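Local coordinates for protein EchA1_1 (Mycobacterium avium subsp. paratuberculosis, PDB 3R9T) that probably acts as an enoyl-CoA hydratase, adding water reversibly to 2-enoyl-CoA to give (3S)-3-hydroxyacyl-CoA, a reaction of fatty acid metabolism, at residues 36-41 with 91-96; 128-133 with 186-191; 150-155 with 231-236. One frame throughout, in Å; residues are numbered along the deposited sequence.

Contact 1: 36-41 with 91-96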
ATOM      1  N   ALA B  36      14.635  16.976 -25.768  1.00 31.00           N
ATOM      2  CA  ALA B  36      15.158  16.037 -26.768  1.00 30.61           C
ATOM      3  C   ALA B  36      15.038  14.565 -26.312  1.00 29.53           C
ATOM      4  O   ALA B  36      14.683  13.683 -27.099  1.00 29.12           O
ATOM      5  CB  ALA B  36      16.612  16.379 -27.106  1.00 31.71           C
ATOM      6  N   VAL B  37      15.336  14.309 -25.041  1.00 28.23           N
ATOM      7  CA  VAL B  37      15.166  12.975 -24.472  1.00 27.13           C
ATOM      8  C   VAL B  37      13.678  12.610 -24.495  1.00 26.02           C
ATOM      9  O   VAL B  37      13.303  11.501 -24.876  1.00 25.43           O
ATOM     10  CB  VAL B  37      15.710  12.890 -23.030  1.00 26.36           C
ATOM     11  CG1 VAL B  37      15.417  11.503 -22.411  1.00 25.43           C
ATOM     12  CG2 VAL B  37      17.224  13.227 -22.972  1.00 27.90           C
ATOM     13  N   SER B  38      12.826  13.559 -24.122  1.00 25.39           N
ATOM     14  CA  SER B  38      11.392  13.302 -24.100  1.00 24.43           C
ATOM     15  C   SER B  38      10.839  12.930 -25.469  1.00 24.49           C
ATOM     16  O   SER B  38       9.940  12.106 -25.580  1.00 23.29           O
ATOM     17  CB  SER B  38      10.626  14.494 -23.517  1.00 24.39           C
ATOM     18  OG  SER B  38      11.086  14.780 -22.211  1.00 24.37           O
ATOM     19  N   ILE B  39      11.387  13.535 -26.513  1.00 25.18           N
ATOM     20  CA  ILE B  39      10.986  13.209 -27.877  1.00 25.43           C
ATOM     21  C   ILE B  39      11.339  11.777 -28.228  1.00 25.06           C
ATOM     22  O   ILE B  39      10.504  11.033 -28.749  1.00 24.58           O
ATOM     23  CB  ILE B  39      11.635  14.177 -28.881  1.00 26.85           C
ATOM     24  CG1 ILE B  39      10.947  15.536 -28.786  1.00 27.94           C
ATOM     25  CG2 ILE B  39      11.535  13.643 -30.306  1.00 26.77           C
ATOM     26  CD1 ILE B  39      11.732  16.687 -29.425  1.00 31.26           C
ATOM     27  N   GLY B  40      12.575  11.399 -27.932  1.00 24.45           N
ATOM     28  CA  GLY B  40      13.058  10.060 -28.225  1.00 24.59           C
ATOM     29  C   GLY B  40      12.303   8.980 -27.481  1.00 23.54           C
ATOM     30  O   GLY B  40      11.919   7.963 -28.051  1.00 23.47           O
ATOM     31  N   VAL B  41      12.107   9.199 -26.190  1.00 22.88           N
ATOM     32  CA  VAL B  41      11.450   8.215 -25.343  1.00 21.94           C
ATOM     33  C   VAL B  41       9.952   8.110 -25.672  1.00 21.55           C
ATOM     34  O   VAL B  41       9.406   7.008 -25.867  1.00 21.35           O
ATOM     35  CB  VAL B  41      11.695   8.541 -23.849  1.00 21.04           C
ATOM     36  CG1 VAL B  41      10.769   7.691 -22.949  1.00 20.95           C
ATOM     37  CG2 VAL B  41      13.198   8.359 -23.475  1.00 21.66           C
ATOM     38  N   GLY B  91       3.794  14.024 -20.060  1.00 22.12           N
ATOM     39  CA  GLY B  91       4.633  14.461 -18.957  1.00 21.61           C
ATOM     40  C   GLY B  91       6.129  14.302 -19.160  1.00 20.94           C
ATOM     41  O   GLY B  91       6.635  14.146 -20.283  1.00 19.97           O
ATOM     42  N   PHE B  92       6.820  14.312 -18.027  1.00 21.08           N
ATOM     43  CA  PHE B  92       8.275  14.254 -17.933  1.00 21.31           C
ATOM     44  C   PHE B  92       8.847  13.074 -18.697  1.00 20.86           C
ATOM     45  O   PHE B  92       8.365  11.959 -18.556  1.00 20.35           O
ATOM     46  CB  PHE B  92       8.617  14.155 -16.455  1.00 21.35           C
ATOM     47  CG  PHE B  92      10.074  14.178 -16.134  1.00 21.63           C
ATOM     48  CD1 PHE B  92      10.747  15.393 -16.002  1.00 24.25           C
ATOM     49  CD2 PHE B  92      10.745  13.006 -15.820  1.00 22.94           C
ATOM     50  CE1 PHE B  92      12.072  15.425 -15.636  1.00 25.20           C
ATOM     51  CE2 PHE B  92      12.067  13.033 -15.454  1.00 24.63           C
ATOM     52  CZ  PHE B  92      12.738  14.257 -15.365  1.00 25.29           C
ATOM     53  N   ALA B  93       9.825  13.357 -19.557  1.00 20.75           N
ATOM     54  CA  ALA B  93      10.549  12.360 -20.363  1.00 20.20           C
ATOM     55  C   ALA B  93       9.670  11.703 -21.423  1.00 19.76           C
ATOM     56  O   ALA B  93      10.051  10.703 -22.009  1.00 20.35           O
ATOM     57  CB  ALA B  93      11.239  11.280 -19.459  1.00 18.79           C
ATOM     58  N   GLY B  94       8.489  12.269 -21.664  1.00 19.22           N
ATOM     59  CA  GLY B  94       7.495  11.625 -22.521  1.00 19.57           C
ATOM     60  C   GLY B  94       7.058  10.276 -21.990  1.00 18.60           C
ATOM     61  O   GLY B  94       6.583   9.445 -22.753  1.00 19.29           O
ATOM     62  N   TYR B  95       7.172  10.088 -20.676  1.00 17.93           N
ATOM     63  CA  TYR B  95       7.129   8.751 -20.067  1.00 16.99           C
ATOM     64  C   TYR B  95       6.216   8.614 -18.850  1.00 16.83           C
ATOM     65  O   TYR B  95       5.484   7.644 -18.755  1.00 17.58           O
ATOM     66  CB  TYR B  95       8.550   8.332 -19.662  1.00 16.34           C
ATOM     67  CG  TYR B  95       8.737   6.873 -19.272  1.00 17.36           C
ATOM     68  CD1 TYR B  95       9.001   5.910 -20.237  1.00 18.48           C
ATOM     69  CD2 TYR B  95       8.686   6.459 -17.938  1.00 17.24           C
ATOM     70  CE1 TYR B  95       9.190   4.589 -19.914  1.00 18.31           C
ATOM     71  CE2 TYR B  95       8.854   5.113 -17.600  1.00 15.19           C
ATOM     72  CZ  TYR B  95       9.152   4.185 -18.597  1.00 16.40           C
ATOM     73  OH  TYR B  95       9.326   2.844 -18.322  1.00 19.12           O
ATOM     74  N   VAL B  96       6.279   9.565 -17.916  1.00 17.46           N
ATOM     75  CA  VAL B  96       5.655   9.371 -16.588  1.00 17.66           C
ATOM     76  C   VAL B  96       4.128   9.458 -16.559  1.00 18.09           C
ATOM     77  O   VAL B  96       3.495   8.992 -15.597  1.00 18.02           O
ATOM     78  CB  VAL B  96       6.240  10.287 -15.499  1.00 17.64           C
ATOM     79  CG1 VAL B  96       7.741  10.084 -15.358  1.00 18.01           C
ATOM     80  CG2 VAL B  96       5.865  11.764 -15.740  1.00 18.29           C
TER

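Contact 2: 128-133 with 186-191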
ATOM      1  N   ALA B 128      17.824  -3.238 -11.068  1.00 19.25           N
ATOM      2  CA  ALA B 128      18.887  -2.263 -10.820  1.00 19.99           C
ATOM      3  C   ALA B 128      20.251  -2.902 -10.633  1.00 21.21           C
ATOM      4  O   ALA B 128      20.388  -3.889  -9.928  1.00 20.92           O
ATOM      5  CB  ALA B 128      18.564  -1.442  -9.602  1.00 19.96           C
ATOM      6  N   ASP B 129      21.249  -2.297 -11.267  1.00 22.75           N
ATOM      7  CA  ASP B 129      22.658  -2.494 -10.948  1.00 24.83           C
ATOM      8  C   ASP B 129      22.860  -2.248  -9.439  1.00 25.43           C
ATOM      9  O   ASP B 129      22.296  -1.303  -8.878  1.00 26.01           O
ATOM     10  CB  ASP B 129      23.449  -1.488 -11.797  1.00 25.39           C
ATOM     11  CG  ASP B 129      24.939  -1.731 -11.792  1.00 28.19           C
ATOM     12  OD1 ASP B 129      25.557  -1.615 -10.712  1.00 29.89           O
ATOM     13  OD2 ASP B 129      25.494  -1.989 -12.884  1.00 30.03           O
ATOM     14  N   GLU B 130      23.662  -3.095  -8.791  1.00 26.91           N
ATOM     15  CA  GLU B 130      23.937  -3.010  -7.349  0.50 27.54           C
ATOM     16  C   GLU B 130      24.439  -1.619  -6.958  1.00 28.02           C
ATOM     17  O   GLU B 130      24.271  -1.195  -5.823  1.00 28.51           O
ATOM     18  CB  GLU B 130      24.950  -4.092  -6.912  0.50 28.62           C
ATOM     19  CG  GLU B 130      26.278  -4.079  -7.705  0.50 30.54           C
ATOM     20  CD  GLU B 130      27.277  -5.162  -7.288  0.50 32.69           C
ATOM     21  OE1 GLU B 130      27.554  -5.289  -6.075  0.50 33.51           O
ATOM     22  OE2 GLU B 130      27.807  -5.867  -8.189  0.50 33.08           O
ATOM     23  N   ARG B 131      25.068  -0.925  -7.908  1.00 28.02           N
ATOM     24  CA  ARG B 131      25.618   0.410  -7.664  1.00 28.47           C
ATOM     25  C   ARG B 131      24.588   1.543  -7.706  1.00 27.68           C
ATOM     26  O   ARG B 131      24.883   2.672  -7.303  1.00 27.58           O
ATOM     27  CB  ARG B 131      26.703   0.715  -8.692  1.00 29.27           C
ATOM     28  CG  ARG B 131      27.945  -0.143  -8.588  1.00 30.44           C
ATOM     29  CD  ARG B 131      28.818   0.066  -9.820  1.00 31.51           C
ATOM     30  NE  ARG B 131      28.154  -0.388 -11.039  1.00 30.32           N
ATOM     31  CZ  ARG B 131      28.669  -0.286 -12.259  1.00 33.59           C
ATOM     32  NH1 ARG B 131      29.876   0.251 -12.439  1.00 33.92           N
ATOM     33  NH2 ARG B 131      27.977  -0.720 -13.309  1.00 34.16           N
ATOM     34  N   ALA B 132      23.396   1.256  -8.217  1.00 26.58           N
ATOM     35  CA  ALA B 132      22.387   2.300  -8.414  1.00 25.93           C
ATOM     36  C   ALA B 132      21.947   2.890  -7.097  1.00 25.64           C
ATOM     37  O   ALA B 132      21.859   2.194  -6.095  1.00 25.75           O
ATOM     38  CB  ALA B 132      21.174   1.761  -9.161  1.00 25.27           C
ATOM     39  N   GLN B 133      21.697   4.191  -7.133  1.00 25.94           N
ATOM     40  CA  GLN B 133      21.171   4.950  -6.020  1.00 26.62           C
ATOM     41  C   GLN B 133      19.862   5.632  -6.446  1.00 25.06           C
ATOM     42  O   GLN B 133      19.764   6.193  -7.542  1.00 25.54           O
ATOM     43  CB  GLN B 133      22.205   6.001  -5.624  1.00 28.33           C
ATOM     44  CG  GLN B 133      21.886   6.753  -4.366  1.00 31.59           C
ATOM     45  CD  GLN B 133      23.046   7.620  -3.891  1.00 34.83           C
ATOM     46  OE1 GLN B 133      23.376   8.627  -4.513  1.00 38.27           O
ATOM     47  NE2 GLN B 133      23.658   7.235  -2.777  1.00 37.17           N
ATOM     48  N   VAL B 186      18.113  -6.809  -7.823  1.00 20.26           N
ATOM     49  CA  VAL B 186      19.409  -6.179  -7.805  1.00 20.93           C
ATOM     50  C   VAL B 186      20.344  -7.156  -8.469  1.00 22.16           C
ATOM     51  O   VAL B 186      20.322  -8.352  -8.139  1.00 22.85           O
ATOM     52  CB  VAL B 186      19.869  -5.865  -6.371  1.00 21.14           C
ATOM     53  CG1 VAL B 186      21.202  -5.158  -6.391  1.00 22.18           C
ATOM     54  CG2 VAL B 186      18.838  -4.951  -5.677  1.00 21.40           C
ATOM     55  N   VAL B 187      21.148  -6.652  -9.397  1.00 23.24           N
ATOM     56  CA  VAL B 187      22.024  -7.505 -10.167  1.00 25.21           C
ATOM     57  C   VAL B 187      23.461  -7.025 -10.141  1.00 26.57           C
ATOM     58  O   VAL B 187      23.758  -5.874  -9.824  1.00 25.91           O
ATOM     59  CB  VAL B 187      21.527  -7.634 -11.617  1.00 25.41           C
ATOM     60  CG1 VAL B 187      20.092  -8.169 -11.630  1.00 26.05           C
ATOM     61  CG2 VAL B 187      21.633  -6.298 -12.357  1.00 24.49           C
ATOM     62  N   GLU B 188      24.352  -7.947 -10.470  1.00 28.78           N
ATOM     63  CA  GLU B 188      25.757  -7.626 -10.547  1.00 30.74           C
ATOM     64  C   GLU B 188      26.053  -6.461 -11.468  1.00 30.04           C
ATOM     65  O   GLU B 188      25.445  -6.312 -12.531  1.00 30.26           O
ATOM     66  CB  GLU B 188      26.546  -8.842 -11.009  1.00 32.12           C
ATOM     67  CG  GLU B 188      26.940  -9.760  -9.893  1.00 36.18           C
ATOM     68  CD  GLU B 188      28.166 -10.544 -10.265  1.00 40.59           C
ATOM     69  OE1 GLU B 188      29.182 -10.457  -9.539  1.00 44.44           O
ATOM     70  OE2 GLU B 188      28.125 -11.210 -11.320  1.00 43.42           O
ATOM     71  N   ALA B 189      27.018  -5.657 -11.038  1.00 30.65           N
ATOM     72  CA  ALA B 189      27.514  -4.522 -11.786  1.00 30.99           C
ATOM     73  C   ALA B 189      27.699  -4.882 -13.255  1.00 31.27           C
ATOM     74  O   ALA B 189      28.362  -5.868 -13.588  1.00 31.86           O
ATOM     75  CB  ALA B 189      28.839  -4.040 -11.191  1.00 31.91           C
ATOM     76  N   GLY B 190      27.079  -4.072 -14.109  1.00 30.71           N
ATOM     77  CA  GLY B 190      27.183  -4.176 -15.566  1.00 30.98           C
ATOM     78  C   GLY B 190      26.206  -5.102 -16.281  1.00 30.54           C
ATOM     79  O   GLY B 190      26.190  -5.139 -17.519  1.00 30.86           O
ATOM     80  N   SER B 191      25.395  -5.846 -15.527  1.00 29.35           N
ATOM     81  CA  SER B 191      24.515  -6.878 -16.120  1.00 28.83           C
ATOM     82  C   SER B 191      23.044  -6.449 -16.212  1.00 26.93           C
ATOM     83  O   SER B 191      22.170  -7.279 -16.505  1.00 26.37           O
ATOM     84  CB  SER B 191      24.611  -8.203 -15.339  1.00 29.30           C
ATOM     85  OG  SER B 191      23.984  -8.139 -14.067  1.00 30.73           O
TER

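Contact 3: 150-155 with 231-236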
ATOM      1  N   VAL B 150       6.028  12.785  -5.926  1.00 19.96           N
ATOM      2  CA  VAL B 150       5.408  13.205  -4.659  1.00 21.45           C
ATOM      3  C   VAL B 150       4.189  12.361  -4.290  1.00 21.43           C
ATOM      4  O   VAL B 150       3.986  12.065  -3.111  1.00 23.54           O
ATOM      5  CB  VAL B 150       5.012  14.705  -4.639  1.00 22.30           C
ATOM      6  CG1 VAL B 150       4.375  15.065  -3.287  1.00 24.00           C
ATOM      7  CG2 VAL B 150       6.214  15.594  -4.903  1.00 23.44           C
ATOM      8  N   PHE B 151       3.378  11.972  -5.270  1.00 20.04           N
ATOM      9  CA  PHE B 151       2.236  11.129  -4.964  1.00 20.03           C
ATOM     10  C   PHE B 151       2.408   9.639  -5.262  1.00 19.46           C
ATOM     11  O   PHE B 151       1.616   8.840  -4.763  1.00 21.21           O
ATOM     12  CB  PHE B 151       0.962  11.673  -5.618  1.00 20.43           C
ATOM     13  CG  PHE B 151       0.944  11.600  -7.123  1.00 18.02           C
ATOM     14  CD1 PHE B 151       1.308  12.702  -7.893  1.00 20.37           C
ATOM     15  CD2 PHE B 151       0.494  10.444  -7.769  1.00 17.95           C
ATOM     16  CE1 PHE B 151       1.264  12.637  -9.285  1.00 21.27           C
ATOM     17  CE2 PHE B 151       0.426  10.377  -9.159  1.00 21.42           C
ATOM     18  CZ  PHE B 151       0.798  11.465  -9.913  1.00 19.97           C
ATOM     19  N   ARG B 152       3.409   9.239  -6.048  1.00 17.85           N
ATOM     20  CA  ARG B 152       3.602   7.813  -6.289  1.00 17.63           C
ATOM     21  C   ARG B 152       4.500   7.161  -5.264  1.00 17.67           C
ATOM     22  O   ARG B 152       4.401   5.953  -5.086  1.00 17.20           O
ATOM     23  CB  ARG B 152       4.168   7.533  -7.682  1.00 17.69           C
ATOM     24  CG  ARG B 152       3.172   7.830  -8.775  1.00 16.88           C
ATOM     25  CD  ARG B 152       3.766   7.715 -10.159  1.00 18.56           C
ATOM     26  NE  ARG B 152       2.711   7.708 -11.185  1.00 19.34           N
ATOM     27  CZ  ARG B 152       2.902   7.994 -12.478  1.00 20.46           C
ATOM     28  NH1 ARG B 152       4.102   8.330 -12.947  1.00 17.59           N
ATOM     29  NH2 ARG B 152       1.877   7.959 -13.321  1.00 20.68           N
ATOM     30  N   ILE B 153       5.366   7.928  -4.594  1.00 17.84           N
ATOM     31  CA  ILE B 153       6.354   7.293  -3.719  1.00 18.16           C
ATOM     32  C   ILE B 153       5.632   6.562  -2.568  1.00 17.16           C
ATOM     33  O   ILE B 153       5.973   5.401  -2.255  1.00 16.41           O
ATOM     34  CB  ILE B 153       7.474   8.260  -3.224  1.00 18.67           C
ATOM     35  CG1 ILE B 153       8.617   7.465  -2.585  1.00 20.85           C
ATOM     36  CG2 ILE B 153       6.932   9.286  -2.290  1.00 20.34           C
ATOM     37  CD1 ILE B 153       9.406   6.651  -3.560  1.00 22.32           C
ATOM     38  N   ALA B 154       4.596   7.178  -2.006  1.00 18.31           N
ATOM     39  CA  ALA B 154       3.870   6.544  -0.913  1.00 19.18           C
ATOM     40  C   ALA B 154       2.893   5.484  -1.385  1.00 18.74           C
ATOM     41  O   ALA B 154       2.343   4.744  -0.567  1.00 19.80           O
ATOM     42  CB  ALA B 154       3.148   7.580  -0.046  1.00 20.60           C
ATOM     43  N   GLU B 155       2.673   5.418  -2.687  1.00 18.44           N
ATOM     44  CA  GLU B 155       1.885   4.338  -3.284  1.00 18.25           C
ATOM     45  C   GLU B 155       2.680   3.044  -3.483  1.00 18.16           C
ATOM     46  O   GLU B 155       2.093   1.962  -3.613  1.00 19.78           O
ATOM     47  CB  GLU B 155       1.342   4.799  -4.618  1.00 18.78           C
ATOM     48  CG  GLU B 155       0.270   5.844  -4.454  1.00 21.20           C
ATOM     49  CD  GLU B 155      -0.255   6.418  -5.753  1.00 22.32           C
ATOM     50  OE1 GLU B 155       0.334   6.154  -6.825  1.00 23.34           O
ATOM     51  OE2 GLU B 155      -1.260   7.175  -5.686  1.00 22.61           O
ATOM     52  N   PRO B 231      -5.955  13.309  -9.675  1.00 25.24           N
ATOM     53  CA  PRO B 231      -5.890  14.278  -8.579  1.00 25.36           C
ATOM     54  C   PRO B 231      -4.455  14.586  -8.158  1.00 24.07           C
ATOM     55  O   PRO B 231      -4.150  15.731  -7.859  1.00 25.27           O
ATOM     56  CB  PRO B 231      -6.676  13.597  -7.452  1.00 25.45           C
ATOM     57  CG  PRO B 231      -7.606  12.670  -8.176  1.00 26.31           C
ATOM     58  CD  PRO B 231      -6.800  12.157  -9.329  1.00 25.89           C
ATOM     59  N   GLY B 232      -3.599  13.573  -8.153  1.00 23.00           N
ATOM     60  CA  GLY B 232      -2.179  13.760  -7.871  1.00 22.02           C
ATOM     61  C   GLY B 232      -1.507  14.702  -8.843  1.00 21.66           C
ATOM     62  O   GLY B 232      -0.760  15.590  -8.426  1.00 21.08           O
ATOM     63  N   TRP B 233      -1.759  14.505 -10.138  1.00 21.60           N
ATOM     64  CA  TRP B 233      -1.212  15.408 -11.152  1.00 21.92           C
ATOM     65  C   TRP B 233      -1.724  16.826 -10.966  1.00 23.05           C
ATOM     66  O   TRP B 233      -0.959  17.784 -11.055  1.00 24.25           O
ATOM     67  CB  TRP B 233      -1.525  14.928 -12.561  1.00 21.95           C
ATOM     68  CG  TRP B 233      -0.734  13.708 -12.974  1.00 20.97           C
ATOM     69  CD1 TRP B 233      -1.250  12.500 -13.370  1.00 22.54           C
ATOM     70  CD2 TRP B 233       0.700  13.570 -13.047  1.00 19.94           C
ATOM     71  NE1 TRP B 233      -0.239  11.627 -13.664  1.00 21.27           N
ATOM     72  CE2 TRP B 233       0.965  12.254 -13.486  1.00 20.88           C
ATOM     73  CE3 TRP B 233       1.782  14.419 -12.776  1.00 21.18           C
ATOM     74  CZ2 TRP B 233       2.261  11.764 -13.667  1.00 20.86           C
ATOM     75  CZ3 TRP B 233       3.083  13.923 -12.956  1.00 21.89           C
ATOM     76  CH2 TRP B 233       3.305  12.604 -13.384  1.00 21.23           C
ATOM     77  N   ASP B 234      -3.029  16.952 -10.761  1.00 23.66           N
ATOM     78  CA  ASP B 234      -3.654  18.254 -10.551  1.00 25.19           C
ATOM     79  C   ASP B 234      -3.045  18.984  -9.346  1.00 24.71           C
ATOM     80  O   ASP B 234      -2.704  20.169  -9.456  1.00 24.72           O
ATOM     81  CB  ASP B 234      -5.157  18.088 -10.359  1.00 26.41           C
ATOM     82  CG  ASP B 234      -5.880  17.682 -11.629  1.00 29.54           C
ATOM     83  OD1 ASP B 234      -5.266  17.679 -12.719  1.00 33.97           O
ATOM     84  OD2 ASP B 234      -7.083  17.365 -11.524  1.00 35.63           O
ATOM     85  N   ARG B 235      -2.893  18.279  -8.217  1.00 24.09           N
ATOM     86  CA  ARG B 235      -2.284  18.876  -6.998  1.00 24.07           C
ATOM     87  C   ARG B 235      -0.835  19.237  -7.212  1.00 23.61           C
ATOM     88  O   ARG B 235      -0.391  20.285  -6.773  1.00 24.52           O
ATOM     89  CB  ARG B 235      -2.419  17.971  -5.778  1.00 23.86           C
ATOM     90  CG  ARG B 235      -3.830  17.882  -5.292  1.00 26.01           C
ATOM     91  CD  ARG B 235      -3.948  17.053  -4.042  1.00 26.93           C
ATOM     92  NE  ARG B 235      -5.357  16.814  -3.770  1.00 28.80           N
ATOM     93  CZ  ARG B 235      -5.982  15.645  -3.889  1.00 28.82           C
ATOM     94  NH1 ARG B 235      -5.317  14.542  -4.214  1.00 28.06           N
ATOM     95  NH2 ARG B 235      -7.289  15.571  -3.645  1.00 29.94           N
ATOM     96  N   THR B 236      -0.099  18.378  -7.909  1.00 23.28           N
ATOM     97  CA  THR B 236       1.302  18.660  -8.227  1.00 23.26           C
ATOM     98  C   THR B 236       1.459  19.918  -9.084  1.00 24.78           C
ATOM     99  O   THR B 236       2.283  20.787  -8.787  1.00 24.23           O
ATOM    100  CB  THR B 236       1.955  17.458  -8.939  1.00 22.68           C
ATOM    101  OG1 THR B 236       1.909  16.310  -8.074  1.00 22.15           O
ATOM    102  CG2 THR B 236       3.411  17.785  -9.346  1.00 22.86           C
TER
HETATM  103  O   HOH W   1       4.332  14.567  -8.383  1.00 18.81           O

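Contact 1: 36-41 with 91-96
V37, S38 and V41 on one side of helix 35-50 meet a compact turn around A93 in the loop that leads to strand 104-108 of the crotonase fold. V37 takes a marginal part: its carbonyl oxygen comes no nearer than 4.4 Å to A93 O, while its side chain leans on I24 of strand 19-24. S38 fills the centre. Its CA is the closest to A93 CA, the two atoms being 3.9 Å apart, and this leaves little room between the helix and the turn. The hydroxyl lies beside its own backbone N (chi1 -58°), which puts OG 3.1 Å from A93 CA, while CB sits against the peptide that joins A93 to G94. OG also has partners elsewhere, being shared between the carbonyls of N34 and L82. L82 lines the pocket that holds benzoic acid, so one buried hydroxyl links the helix to a pocket-lining part of the loop.

In the turn, A93 and G94 both adopt left-handed backbone conformations. G94, with no side chain, lies close against S38 O, and the backbones can approach each other here. Inside the turn, G91 O accepts from G94 N, and F92 O accepts from both Y95 N and V96 N, so these two carbonyls are used within the fold-back.

One helical turn beyond V37, V41 points at the loop. With CG1 anti to the backbone N (chi1 168°), this methyl reaches A93 O at 3.2 Å and also the aromatic ring of Y95. That ring lies against L119 and A122 of helix 115-122, and its hydroxyl is bonded to S123 OG. The methyl and ring meet obliquely, V41 CG1 standing 3.7 Å from Y95 CD1.

Contact 2: 128-133 with 186-191
D129 reaches G190 because its chi1 of -169° sets CG trans to the backbone N and sends the carboxylate toward the turn at A189 and G190. R131, bent at chi3 (-64°), curls back to the same carboxylate. These residues close the end of a parallel strand pair in the six-stranded sheet of the crotonase fold, where strand 125-129 lies beside the outermost strand 185-187. A128 is bridged to V186 and D129 to V187. V187 N donates to A128 O (2.9 Å), and E130 N to V187 O (3.0 Å).

Past the strands both chains turn away, 128-133 through a type I turn from D129 to A132 and 186-191 through a type II turn from E188 to S191. The D129 carboxylate joins the two turns. OD1 accepts from R131 N through its anti lone pair, making an Asx turn, and from R131 NE on the syn side, tilted well out of the carboxylate plane. OD2 receives G190 N at 2.9 Å and R131 NH2 at 2.8 Å, from opposite faces of that plane. Four N-H groups thus fix the rotation of this carboxylate, and the side-on salt bridge probably favours its ionised form. R131 NH1 continues the charge network to D64. E130, which has two conformers, may add a bond from A189 N to OE2 in the modelled one.

V186 CG1 packs 3.6 Å from E130 CA at the strand ends. The A189 methyl covers one face of the R131 guanidinium, off-centre toward its rim, with CB 3.7 Å from NE.

Contact 3: 150-155 with 231-236
F151 and W233 form the aromatic part of this helix-helix contact, a T-shaped pair in which the edge of the phenyl ring is directed at the face of the indole. The planes stand at 85°, and F151 CZ sits over the middle of the indole, 3.7 Å from W233 CE2. Chi1 of 68° places the F151 ring between its backbone N and carbonyl carbon, leaning across to helix 230-243.

A CH-pi contact occupies a face of the same phenyl ring. G232 CA lies 3.8 Å from its centroid, over the face and offset toward the rim. G232, with no side chain, lets the ring lie on the helix backbone, where F151 CE1 comes 3.5 Å from G232 C.

Two arginines lie near the indole. R152, extended from CG to NE, brings NH2 to 3.8 Å from W233 CZ2, which lies over a face of the guanidinium; the two planes are nearly perpendicular, so the groups do not stack. The R152 charge is paired with D229 through NH2, and NH1 is hydrogen-bonded to V96 O. R97 makes a cation-pi interaction with W233.

The polar contacts are at T236. Its OG1 approaches the F151 edge near the ring plane and donates to G232 O at 2.8 Å, from the opposite face of that carbonyl to T236 N. A water donates to OG1 at 3.0 Å and weakly accepts from V150 N.

I217 of a second subunit packs on V150, F151 and T236, while R235 forms a salt bridge with D222 of that subunit. The two helices, 138° apart in direction, join the region following pocket residues A145, A146 and A147 to helix 230-243, which carries M240, another benzoic acid pocket residue, in the trimeric crotonase assembly.

How the contacts relate
From the N terminus, contact 1 is the first to close, bringing helix 35-50 against the loop before strand 104-108 after an excursion that includes strand 56-61 and helix 73-77. The chain then opens contact 2 at strand 125-129 and contact 3 at helix 149-156. Residues 186-191 close contact 2 before 231-236 close contact 3, so these two loops cross, whereas contact 1 precedes both in series. Contact 2 ties the edge of the main sheet, on the opposite side of the chain's centre from the others. Contacts 1 and 3 touch through V96, whose CG2 packs 3.6 Å from W233 CH2, joining the loop to helices 149-156 and 230-243.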